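Local coordinates for uncharacterized protein (Staphylococcus saprophyticus subsp. saprophyticus ATCC 15305, PDB 3FOJ) that is of unknown function but carries a rhodanese-like domain, and so may take part in sulfur transfer or a related reaction, at residues Met1-Val6 against Ala83-Glu87; Val6-Lys10 against Asp91-Asp95; Ile21-Arg25 against Ala38-Met43; Ile46-Leu50 against Val72-Leu76. One frame throughout, in Å; residues are numbered along the deposited sequence.

Contact 1. Residues Met1-Val6 against Ala83-Glu87; sequences MESITV and AVNVE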
loop_
_atom_site.group_PDB
_atom_site.type_symbol
_atom_site.label_atom_id
_atom_site.label_comp_id
_atom_site.label_asym_id
_atom_site.label_seq_id
_atom_site.Cartn_x
_atom_site.Cartn_y
_atom_site.Cartn_z
HETATM N N MSE A 1 -15.586 1.644 -0.024
HETATM C CA MSE A 1 -14.100 1.595 0.069
HETATM C C MSE A 1 -13.501 2.976 -0.145
HETATM O O MSE A 1 -14.002 3.764 -0.944
HETATM C CB MSE A 1 -13.533 0.633 -0.979
HETATM C CG MSE A 1 -12.015 0.607 -1.027
HETATM SE SE MSE A 1 -11.331 -0.526 -2.425
HETATM C CE MSE A 1 -11.463 0.712 -3.898
ATOM N N GLU A 2 -12.422 3.263 0.575
ATOM C CA GLU A 2 -11.745 4.544 0.450
ATOM C C GLU A 2 -10.561 4.405 -0.489
ATOM O O GLU A 2 -9.929 3.348 -0.557
ATOM C CB GLU A 2 -11.235 5.020 1.806
ATOM C CG GLU A 2 -12.313 5.211 2.846
ATOM C CD GLU A 2 -11.738 5.647 4.170
ATOM O OE1 GLU A 2 -11.044 6.685 4.193
ATOM O OE2 GLU A 2 -11.979 4.956 5.183
ATOM N N SER A 3 -10.256 5.480 -1.201
ATOM C CA SER A 3 -9.136 5.464 -2.125
ATOM C C SER A 3 -8.569 6.857 -2.329
ATOM O O SER A 3 -9.241 7.861 -2.094
ATOM C CB SER A 3 -9.566 4.899 -3.479
ATOM O OG SER A 3 -10.406 5.810 -4.165
ATOM N N ILE A 4 -7.317 6.904 -2.757
ATOM C CA ILE A 4 -6.648 8.162 -3.036
ATOM C C ILE A 4 -5.816 7.929 -4.287
ATOM O O ILE A 4 -5.487 6.788 -4.613
ATOM C CB ILE A 4 -5.727 8.599 -1.883
ATOM C CG1 ILE A 4 -4.621 7.567 -1.664
ATOM C CG2 ILE A 4 -6.551 8.799 -0.620
ATOM C CD1 ILE A 4 -3.481 8.074 -0.795
ATOM N N THR A 5 -5.489 9.005 -4.991
ATOM C CA THR A 5 -4.699 8.891 -6.209
ATOM C C THR A 5 -3.211 8.897 -5.878
ATOM O O THR A 5 -2.815 9.215 -4.755
ATOM C CB THR A 5 -4.989 10.054 -7.167
ATOM O OG1 THR A 5 -4.595 11.284 -6.548
ATOM C CG2 THR A 5 -6.479 10.105 -7.505
ATOM N N VAL A 6 -2.385 8.542 -6.858
ATOM C CA VAL A 6 -0.946 8.529 -6.633
ATOM C C VAL A 6 -0.439 9.945 -6.424
ATOM O O VAL A 6 0.520 10.162 -5.687
ATOM C CB VAL A 6 -0.186 7.878 -7.806
ATOM C CG1 VAL A 6 -0.510 6.397 -7.863
ATOM C CG2 VAL A 6 -0.549 8.556 -9.112
ATOM N N ALA A 83 -8.042 0.756 6.061
ATOM C CA ALA A 83 -7.212 0.738 4.862
ATOM C C ALA A 83 -7.758 1.614 3.741
ATOM O O ALA A 83 -8.966 1.799 3.612
ATOM C CB ALA A 83 -7.053 -0.692 4.371
ATOM N N VAL A 84 -6.843 2.134 2.932
ATOM C CA VAL A 84 -7.173 3.001 1.810
ATOM C C VAL A 84 -6.432 2.507 0.574
ATOM O O VAL A 84 -5.239 2.219 0.634
ATOM C CB VAL A 84 -6.754 4.456 2.101
ATOM C CG1 VAL A 84 -7.154 5.356 0.940
ATOM C CG2 VAL A 84 -7.394 4.930 3.402
ATOM N N ASN A 85 -7.141 2.407 -0.545
ATOM C CA ASN A 85 -6.526 1.937 -1.778
ATOM C C ASN A 85 -5.811 3.059 -2.525
ATOM O O ASN A 85 -6.278 4.195 -2.549
ATOM C CB ASN A 85 -7.592 1.324 -2.691
ATOM C CG ASN A 85 -6.992 0.638 -3.901
ATOM O OD1 ASN A 85 -6.076 -0.165 -3.768
ATOM N ND2 ASN A 85 -7.509 0.947 -5.083
ATOM N N VAL A 86 -4.661 2.746 -3.114
ATOM C CA VAL A 86 -3.933 3.733 -3.899
ATOM C C VAL A 86 -4.275 3.418 -5.355
ATOM O O VAL A 86 -3.792 2.436 -5.925
ATOM C CB VAL A 86 -2.416 3.631 -3.692
ATOM C CG1 VAL A 86 -1.716 4.690 -4.535
ATOM C CG2 VAL A 86 -2.078 3.824 -2.220
ATOM N N GLU A 87 -5.127 4.248 -5.947
ATOM C CA GLU A 87 -5.574 4.034 -7.318
ATOM C C GLU A 87 -4.455 4.021 -8.354
ATOM O O GLU A 87 -3.508 4.801 -8.277
ATOM C CB GLU A 87 -6.603 5.100 -7.705
ATOM C CG GLU A 87 -7.688 5.326 -6.660
ATOM C CD GLU A 87 -8.851 6.146 -7.188
ATOM O OE1 GLU A 87 -8.606 7.142 -7.904
ATOM O OE2 GLU A 87 -10.010 5.799 -6.877
HETATM O O HOH W 1 -11.697 1.563 2.729
HETATM O O HOH W 2 -3.824 7.434 -9.146
#
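Ser3 and Glu87 meet through their side chains: Ser3 OG donates a hydrogen bond to Glu87 OE2 (2.7 Å), and comes at the carboxylate from above its plane. The hydroxyl lies between the backbone N and the carbonyl carbon of its own residue (chi1 71°), a rotation that raises it toward the charged group. Glu87 reaches over with an extended chain, its CG 3.7 Å from Ser3 CB, while its other oxygen, OE1, rests against the methyl CG2 of Thr5. Asn85 projects from the same face of the sheet as Ser3. The selenomethionine Met1, extended as far as SE and then bent, swings its CE to 4.1 Å from Asn85 CB. The amide of Asn85 is engaged by Ser69 and Gly66 instead. Beneath these side chains, edge strand 3-4 joins strand 82-86 in the parallel sheet of the rhodanese-like alpha/beta fold. Asn85 is held at both backbone polar atoms, its N giving to Glu2 O (2.9 Å) and its O receiving from Ile4 N (2.9 Å); Glu87 N then bonds to Ile4 O. A water between Glu2 N and Ala83 O extends the pairing at one end, and another between Val6 N and Glu87 O does so at the other. On the face bearing Ile4 and Val86 the contacts are mainly apolar. There Ile4 CG2 touches Val84 CG1 (3.8 Å) and Val6 CG1 touches Val86 CG1 (3.9 Å), each pair crossing nearly at right angles, and Leu9 covers both Ile4 and Val86.

Contact 2. Residues Val6-Lys10 against Asp91-Asp95; sequences VTELK and DEFGD
Val6 and Phe93 bring their CA atoms to 5.5 Å of each other where the first turn of helix 6-11 faces the last turn of helix 89-93. Lys10 carries the main side-chain contact. Its fully extended chain reaches across one face of the Phe93 ring: CG stands 3.7 Å from Phe93 CE1, at the rim of the ring, and CE lies over the middle, 3.7 Å from the centroid, in a CH-pi contact. Just beyond, NZ makes a cation-pi interaction almost on the ring normal (4.7 Å from the centroid, 6° off) and also donates a hydrogen bond to Phe93 O (2.8 Å), in the plane of that carbonyl. Chi1 -171° carries the ring out toward helix 6-11, and chi2 near 90° turns its face to the lysine. Val6 packs against the Phe93 backbone, its CG1 3.8 Å from Phe93 N and its CG2 near Glu92 O, and Leu9 CD2 approaches the ring obliquely. The water held by Val6 N donates to Glu92 OE1, 3.0 Å from that oxygen. Gly94, with positive phi, ends the helix, and Lys10 NZ bonds the carbonyl of its last residue, where the helix dipole would probably favour a cation. Two short helices clasped in this way make up part of the helical layer beside the sheet in this rhodanese-like domain.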
loop_
_atom_site.group_PDB
_atom_site.type_symbol
_atom_site.label_atom_id
_atom_site.label_comp_id
_atom_site.label_asym_id
_atom_site.label_seq_id
_atom_site.Cartn_x
_atom_site.Cartn_y
_atom_site.Cartn_z
ATOM N N VAL A 6 -2.385 8.542 -6.858
ATOM C CA VAL A 6 -0.946 8.529 -6.633
ATOM C C VAL A 6 -0.439 9.945 -6.424
ATOM O O VAL A 6 0.520 10.162 -5.687
ATOM C CB VAL A 6 -0.186 7.878 -7.806
ATOM C CG1 VAL A 6 -0.510 6.397 -7.863
ATOM C CG2 VAL A 6 -0.549 8.556 -9.112
ATOM N N THR A 7 -1.092 10.911 -7.066
ATOM C CA THR A 7 -0.702 12.302 -6.914
ATOM C C THR A 7 -0.957 12.726 -5.471
ATOM O O THR A 7 -0.135 13.416 -4.863
ATOM C CB THR A 7 -1.498 13.210 -7.875
ATOM O OG1 THR A 7 -1.136 12.898 -9.225
ATOM C CG2 THR A 7 -1.202 14.679 -7.598
ATOM N N GLU A 8 -2.092 12.298 -4.924
ATOM C CA GLU A 8 -2.440 12.618 -3.543
ATOM C C GLU A 8 -1.476 11.929 -2.587
ATOM O O GLU A 8 -1.081 12.501 -1.574
ATOM C CB GLU A 8 -3.851 12.145 -3.206
ATOM C CG GLU A 8 -4.966 12.800 -3.976
ATOM C CD GLU A 8 -6.318 12.381 -3.441
ATOM O OE1 GLU A 8 -6.701 12.869 -2.355
ATOM O OE2 GLU A 8 -6.987 11.552 -4.092
ATOM N N LEU A 9 -1.109 10.692 -2.906
ATOM C CA LEU A 9 -0.193 9.944 -2.055
ATOM C C LEU A 9 1.176 10.611 -1.994
ATOM O O LEU A 9 1.770 10.706 -0.923
ATOM C CB LEU A 9 -0.039 8.505 -2.555
ATOM C CG LEU A 9 0.873 7.606 -1.708
ATOM C CD1 LEU A 9 0.351 7.517 -0.278
ATOM C CD2 LEU A 9 0.950 6.226 -2.335
ATOM N N LYS A 10 1.676 11.075 -3.135
ATOM C CA LYS A 10 2.982 11.730 -3.156
ATOM C C LYS A 10 2.972 13.028 -2.354
ATOM O O LYS A 10 3.935 13.335 -1.652
ATOM C CB LYS A 10 3.433 12.010 -4.595
ATOM C CG LYS A 10 3.830 10.753 -5.360
ATOM C CD LYS A 10 4.319 11.060 -6.764
ATOM C CE LYS A 10 4.664 9.779 -7.506
ATOM N NZ LYS A 10 5.003 10.008 -8.936
ATOM N N ASP A 91 2.161 1.191 -11.263
ATOM C CA ASP A 91 2.237 1.543 -12.680
ATOM C C ASP A 91 2.114 3.060 -12.789
ATOM O O ASP A 91 2.891 3.710 -13.486
ATOM C CB ASP A 91 1.090 0.918 -13.488
ATOM C CG ASP A 91 1.260 -0.572 -13.708
ATOM O OD1 ASP A 91 2.405 -1.065 -13.650
ATOM O OD2 ASP A 91 0.242 -1.248 -13.963
ATOM N N GLU A 92 1.121 3.618 -12.104
ATOM C CA GLU A 92 0.904 5.059 -12.138
ATOM C C GLU A 92 1.826 5.847 -11.210
ATOM O O GLU A 92 2.128 7.014 -11.474
ATOM C CB GLU A 92 -0.562 5.374 -11.828
ATOM C CG GLU A 92 -1.478 5.176 -13.030
ATOM C CD GLU A 92 -2.935 5.432 -12.711
ATOM O OE1 GLU A 92 -3.222 6.370 -11.939
ATOM O OE2 GLU A 92 -3.796 4.704 -13.248
ATOM N N PHE A 93 2.280 5.222 -10.128
ATOM C CA PHE A 93 3.180 5.910 -9.209
ATOM C C PHE A 93 4.472 6.249 -9.954
ATOM O O PHE A 93 5.055 7.316 -9.754
ATOM C CB PHE A 93 3.506 5.028 -8.001
ATOM C CG PHE A 93 4.258 5.751 -6.916
ATOM C CD1 PHE A 93 3.576 6.424 -5.906
ATOM C CD2 PHE A 93 5.647 5.795 -6.926
ATOM C CE1 PHE A 93 4.269 7.131 -4.922
ATOM C CE2 PHE A 93 6.350 6.501 -5.948
ATOM C CZ PHE A 93 5.659 7.170 -4.944
ATOM N N GLY A 94 4.910 5.332 -10.810
ATOM C CA GLY A 94 6.123 5.555 -11.577
ATOM C C GLY A 94 7.345 4.863 -11.009
ATOM O O GLY A 94 7.295 4.286 -9.922
ATOM N N ASP A 95 8.451 4.945 -11.743
ATOM C CA ASP A 95 9.703 4.309 -11.344
ATOM C C ASP A 95 10.741 5.300 -10.821
ATOM O O ASP A 95 11.908 4.945 -10.644
ATOM C CB ASP A 95 10.301 3.555 -12.534
ATOM C CG ASP A 95 9.313 2.612 -13.188
ATOM O OD1 ASP A 95 8.752 1.748 -12.479
ATOM O OD2 ASP A 95 9.102 2.730 -14.416
HETATM O O HOH W 2 -3.824 7.434 -9.146
#

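Contact 3. Residues Ile21-Arg25 against Ala38-Met43; sequences IVDVR and AETIPM. With NA (sodium ion), chain B.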
loop_
_atom_site.group_PDB
_atom_site.type_symbol
_atom_site.label_atom_id
_atom_site.label_comp_id
_atom_site.label_asym_id
_atom_site.label_seq_id
_atom_site.Cartn_x
_atom_site.Cartn_y
_atom_site.Cartn_z
ATOM N N ILE A 21 2.430 2.669 4.503
ATOM C CA ILE A 21 2.205 2.114 3.175
ATOM C C ILE A 21 2.550 0.629 3.184
ATOM O O ILE A 21 3.569 0.233 3.744
ATOM C CB ILE A 21 3.096 2.796 2.113
ATOM C CG1 ILE A 21 2.747 4.281 2.014
ATOM C CG2 ILE A 21 2.927 2.103 0.764
ATOM C CD1 ILE A 21 3.686 5.064 1.119
ATOM N N VAL A 22 1.686 -0.181 2.574
ATOM C CA VAL A 22 1.906 -1.620 2.467
ATOM C C VAL A 22 1.869 -1.994 0.984
ATOM O O VAL A 22 0.849 -1.815 0.307
ATOM C CB VAL A 22 0.827 -2.438 3.226
ATOM C CG1 VAL A 22 1.079 -3.929 3.042
ATOM C CG2 VAL A 22 0.844 -2.079 4.708
ATOM N N ASP A 23 3.005 -2.488 0.500
ATOM C CA ASP A 23 3.211 -2.910 -0.887
ATOM C C ASP A 23 2.894 -4.407 -0.931
ATOM O O ASP A 23 3.615 -5.205 -0.338
ATOM C CB ASP A 23 4.683 -2.671 -1.249
ATOM C CG ASP A 23 4.993 -2.931 -2.711
ATOM O OD1 ASP A 23 4.342 -3.792 -3.342
ATOM O OD2 ASP A 23 5.925 -2.277 -3.230
ATOM N N VAL A 24 1.831 -4.788 -1.638
ATOM C CA VAL A 24 1.430 -6.191 -1.693
ATOM C C VAL A 24 1.830 -6.970 -2.952
ATOM O O VAL A 24 1.286 -8.043 -3.230
ATOM C CB VAL A 24 -0.101 -6.316 -1.454
ATOM C CG1 VAL A 24 -0.455 -5.716 -0.093
ATOM C CG2 VAL A 24 -0.876 -5.589 -2.554
ATOM N N ARG A 25 2.783 -6.436 -3.707
ATOM C CA ARG A 25 3.256 -7.110 -4.915
ATOM C C ARG A 25 4.137 -8.290 -4.507
ATOM O O ARG A 25 4.404 -8.488 -3.323
ATOM C CB ARG A 25 4.068 -6.144 -5.779
ATOM C CG ARG A 25 3.274 -4.962 -6.335
ATOM C CD ARG A 25 4.192 -4.011 -7.093
ATOM N NE ARG A 25 5.195 -3.436 -6.203
ATOM C CZ ARG A 25 6.310 -2.833 -6.600
ATOM N NH1 ARG A 25 6.585 -2.716 -7.895
ATOM N NH2 ARG A 25 7.153 -2.352 -5.696
ATOM N N ALA A 38 7.909 1.896 2.735
ATOM C CA ALA A 38 6.861 0.896 2.575
ATOM C C ALA A 38 7.214 -0.469 3.158
ATOM O O ALA A 38 8.370 -0.894 3.126
ATOM C CB ALA A 38 6.509 0.746 1.095
ATOM N N GLU A 39 6.201 -1.138 3.700
ATOM C CA GLU A 39 6.349 -2.478 4.256
ATOM C C GLU A 39 5.881 -3.410 3.138
ATOM O O GLU A 39 4.853 -3.156 2.510
ATOM C CB GLU A 39 5.442 -2.655 5.476
ATOM C CG GLU A 39 5.611 -3.985 6.187
ATOM C CD GLU A 39 6.883 -4.039 7.012
ATOM O OE1 GLU A 39 7.957 -3.696 6.480
ATOM O OE2 GLU A 39 6.808 -4.430 8.195
ATOM N N THR A 40 6.626 -4.478 2.883
ATOM C CA THR A 40 6.250 -5.410 1.827
ATOM C C THR A 40 5.622 -6.691 2.376
ATOM O O THR A 40 6.263 -7.454 3.091
ATOM C CB THR A 40 7.467 -5.789 0.941
ATOM O OG1 THR A 40 8.547 -6.237 1.767
ATOM C CG2 THR A 40 7.937 -4.592 0.125
ATOM N N ILE A 41 4.353 -6.912 2.065
ATOM C CA ILE A 41 3.672 -8.128 2.496
ATOM C C ILE A 41 2.855 -8.580 1.293
ATOM O O ILE A 41 1.848 -7.966 0.964
ATOM C CB ILE A 41 2.720 -7.872 3.680
ATOM C CG1 ILE A 41 3.505 -7.317 4.870
ATOM C CG2 ILE A 41 2.012 -9.179 4.054
ATOM C CD1 ILE A 41 2.634 -6.931 6.057
ATOM N N PRO A 42 3.285 -9.658 0.615
ATOM C CA PRO A 42 2.566 -10.162 -0.561
ATOM C C PRO A 42 1.083 -10.419 -0.298
ATOM O O PRO A 42 0.712 -10.908 0.767
ATOM C CB PRO A 42 3.324 -11.441 -0.906
ATOM C CG PRO A 42 4.713 -11.157 -0.411
ATOM C CD PRO A 42 4.450 -10.505 0.919
HETATM N N MSE A 43 0.242 -10.099 -1.275
HETATM C CA MSE A 43 -1.199 -10.285 -1.130
HETATM C C MSE A 43 -1.588 -11.657 -0.587
HETATM O O MSE A 43 -2.426 -11.764 0.311
HETATM C CB MSE A 43 -1.909 -10.062 -2.469
HETATM C CG MSE A 43 -3.418 -10.296 -2.389
HETATM SE SE MSE A 43 -4.367 -9.995 -4.049
HETATM C CE MSE A 43 -4.134 -11.732 -4.860
HETATM NA NA NA B . 8.573 -7.959 3.784
HETATM O O HOH W 3 9.134 -5.452 5.084
HETATM O O HOH W 4 7.086 -8.287 5.996
#
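The beta-alpha-beta unit made of strand 20-23, helix 27-30 and strand 39-40 brings Asp23 beside Thr40 in a parallel pair. Glu39 brackets Val22 of the partner strand, its N bonding to Ile21 O (3.0 Å) and its O receiving Asp23 N (2.8 Å). Ile41 N continues the pairing to Asp23 O, and beyond the strands Met43 N reaches Val24 O. Among the side chains, Ile21 CG2 packs on Ala38 CB (3.8 Å), and Asp23 CB meets the Thr40 methyl CG2 at 4.0 Å. The Asp23 carboxylate turns to Arg25. Its OD1 accepts both Arg25 N, forming an Asx turn, and Arg25 NE (3.0 Å), while OD2 forms a salt bridge with Arg25 NH2 (2.8 Å); NE and NH2 use the syn lone pairs in a side-on grip close to the guanidinium plane. Arg25 NH2 also binds Gly33 O. Thr40 chelates the sodium ion through its carbonyl O (2.5 Å) and its OG1 (2.6 Å), the hydroxyl brought round by chi1 52°, and two waters add to the shell. Such chelation would hold the threonine rotamer, and the bidentate pairing would probably keep Asp23 ionised while its OD1 pins the backbone N of Arg25.

Contact 4. Residues Ile46-Leu50 against Val72-Leu76; sequences IPDNL and VVQYL
Tyr75 and Pro47 make the closest approach, with the hydroxyl oxygen Tyr75 OH 3.4 Å from Pro47 CB and the proline CG 3.8 Å from Tyr75 CZ. The two side chains cross at about a right angle, with the proline ring at the phenol end of the tyrosine. Ile46 slides past the same aromatic ring in the reverse direction, its CG2 lying 3.8 Å from Tyr75 CD2 and 4.1 Å from Leu76 CD2. The other branch, CG1, turns toward Val72 and meets its CG1 at 4.2 Å. Leu50, four residues after Ile46, closes the group: its CD2 touches Leu76 CD2 (3.9 Å) and comes obliquely to Tyr75 CE2. With chi1 179°, Tyr75 CG stands opposite the backbone N, and the ring extends from the helix into the angle between Ile46, Pro47 and Leu50. Behind this apolar shell, Asn49 N bonds to Ile46 O (3.0 Å) and Asn49 ND2 to Ser45 O, which curls the loop so that Ile46 and Leu50 both reach the helix. The contact therefore joins the loop between strands 39-40 and 58-62 to the flank of helix 67-77, whose Val72 and Leu76 rest also on Ile61 of strand 58-62.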
loop_
_atom_site.group_PDB
_atom_site.type_symbol
_atom_site.label_atom_id
_atom_site.label_comp_id
_atom_site.label_asym_id
_atom_site.label_seq_id
_atom_site.Cartn_x
_atom_site.Cartn_y
_atom_site.Cartn_z
ATOM N N ILE A 46 -1.382 -11.861 3.154
ATOM C CA ILE A 46 -2.110 -10.910 3.985
ATOM C C ILE A 46 -2.964 -11.571 5.082
ATOM O O ILE A 46 -2.959 -11.121 6.226
ATOM C CB ILE A 46 -2.977 -9.962 3.105
ATOM C CG1 ILE A 46 -2.078 -8.897 2.459
ATOM C CG2 ILE A 46 -4.083 -9.319 3.942
ATOM C CD1 ILE A 46 -1.514 -7.870 3.435
ATOM N N PRO A 47 -3.704 -12.646 4.755
ATOM C CA PRO A 47 -4.529 -13.299 5.781
ATOM C C PRO A 47 -3.758 -13.806 7.003
ATOM O O PRO A 47 -4.308 -13.881 8.105
ATOM C CB PRO A 47 -5.201 -14.429 5.010
ATOM C CG PRO A 47 -5.382 -13.824 3.657
ATOM C CD PRO A 47 -4.039 -13.162 3.416
ATOM N N ASP A 48 -2.491 -14.153 6.807
ATOM C CA ASP A 48 -1.667 -14.655 7.905
ATOM C C ASP A 48 -0.841 -13.564 8.574
ATOM O O ASP A 48 -0.056 -13.844 9.479
ATOM C CB ASP A 48 -0.727 -15.759 7.404
ATOM C CG ASP A 48 -1.436 -17.082 7.200
ATOM O OD1 ASP A 48 -2.038 -17.594 8.169
ATOM O OD2 ASP A 48 -1.385 -17.619 6.074
ATOM N N ASN A 49 -1.021 -12.320 8.144
ATOM C CA ASN A 49 -0.259 -11.219 8.720
ATOM C C ASN A 49 -1.121 -10.094 9.277
ATOM O O ASN A 49 -0.700 -8.939 9.305
ATOM C CB ASN A 49 0.716 -10.667 7.677
ATOM C CG ASN A 49 1.880 -11.604 7.425
ATOM O OD1 ASN A 49 2.881 -11.575 8.141
ATOM N ND2 ASN A 49 1.745 -12.458 6.419
ATOM N N LEU A 50 -2.323 -10.432 9.732
ATOM C CA LEU A 50 -3.225 -9.429 10.287
ATOM C C LEU A 50 -2.676 -8.790 11.564
ATOM O O LEU A 50 -3.007 -7.649 11.882
ATOM C CB LEU A 50 -4.605 -10.049 10.550
ATOM C CG LEU A 50 -5.430 -10.367 9.297
ATOM C CD1 LEU A 50 -6.729 -11.066 9.677
ATOM C CD2 LEU A 50 -5.729 -9.070 8.554
ATOM N N VAL A 72 -7.417 -6.235 -1.353
ATOM C CA VAL A 72 -6.792 -6.302 -0.040
ATOM C C VAL A 72 -7.438 -5.302 0.921
ATOM O O VAL A 72 -7.635 -5.606 2.094
ATOM C CB VAL A 72 -5.272 -6.029 -0.135
ATOM C CG1 VAL A 72 -4.675 -5.852 1.253
ATOM C CG2 VAL A 72 -4.590 -7.184 -0.850
ATOM N N VAL A 73 -7.764 -4.110 0.426
ATOM C CA VAL A 73 -8.394 -3.098 1.267
ATOM C C VAL A 73 -9.733 -3.610 1.796
ATOM O O VAL A 73 -10.012 -3.496 2.983
ATOM C CB VAL A 73 -8.598 -1.775 0.493
ATOM C CG1 VAL A 73 -9.468 -0.808 1.303
ATOM C CG2 VAL A 73 -7.239 -1.137 0.215
ATOM N N GLN A 74 -10.552 -4.181 0.917
ATOM C CA GLN A 74 -11.848 -4.713 1.334
ATOM C C GLN A 74 -11.657 -5.814 2.373
ATOM O O GLN A 74 -12.369 -5.868 3.379
ATOM C CB GLN A 74 -12.615 -5.262 0.132
ATOM C CG GLN A 74 -13.129 -4.188 -0.813
ATOM C CD GLN A 74 -14.054 -4.745 -1.874
ATOM O OE1 GLN A 74 -13.643 -5.540 -2.718
ATOM N NE2 GLN A 74 -15.316 -4.333 -1.831
ATOM N N TYR A 75 -10.687 -6.688 2.131
ATOM C CA TYR A 75 -10.403 -7.771 3.057
ATOM C C TYR A 75 -9.995 -7.206 4.418
ATOM O O TYR A 75 -10.495 -7.637 5.458
ATOM C CB TYR A 75 -9.280 -8.652 2.506
ATOM C CG TYR A 75 -8.913 -9.786 3.423
ATOM C CD1 TYR A 75 -9.706 -10.933 3.499
ATOM C CD2 TYR A 75 -7.803 -9.697 4.256
ATOM C CE1 TYR A 75 -9.398 -11.957 4.384
ATOM C CE2 TYR A 75 -7.487 -10.715 5.145
ATOM C CZ TYR A 75 -8.289 -11.840 5.206
ATOM O OH TYR A 75 -7.987 -12.839 6.096
ATOM N N LEU A 76 -9.085 -6.235 4.411
ATOM C CA LEU A 76 -8.628 -5.627 5.654
ATOM C C LEU A 76 -9.774 -4.962 6.417
ATOM O O LEU A 76 -9.924 -5.171 7.619
ATOM C CB LEU A 76 -7.516 -4.611 5.373
ATOM C CG LEU A 76 -6.201 -5.235 4.893
ATOM C CD1 LEU A 76 -5.223 -4.133 4.536
ATOM C CD2 LEU A 76 -5.616 -6.136 5.983
#

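The contacts span one compact rhodanese-like domain whose parallel sheet runs in the order 3-4, 82-86, 58-62, 20-23, 39-40. Contacts 1 and 3 pair the edge strands with their inner neighbours, their centres 14 Å apart. Contact 2 shares Val6 and a bridging water with contact 1, and Leu9 packs on Ile4 and Val86 between them. Contact 4 touches contact 1 through Val73 and contact 3 through Val72 and Ile46, but lies 22 Å from contact 2, centre to centre, across the centre of the chain. Contacts 1 and 2 bring the chain's beginning to its later part, enclosing contact 3 and then contact 4, so the termini-proximal segments close the fold around its middle.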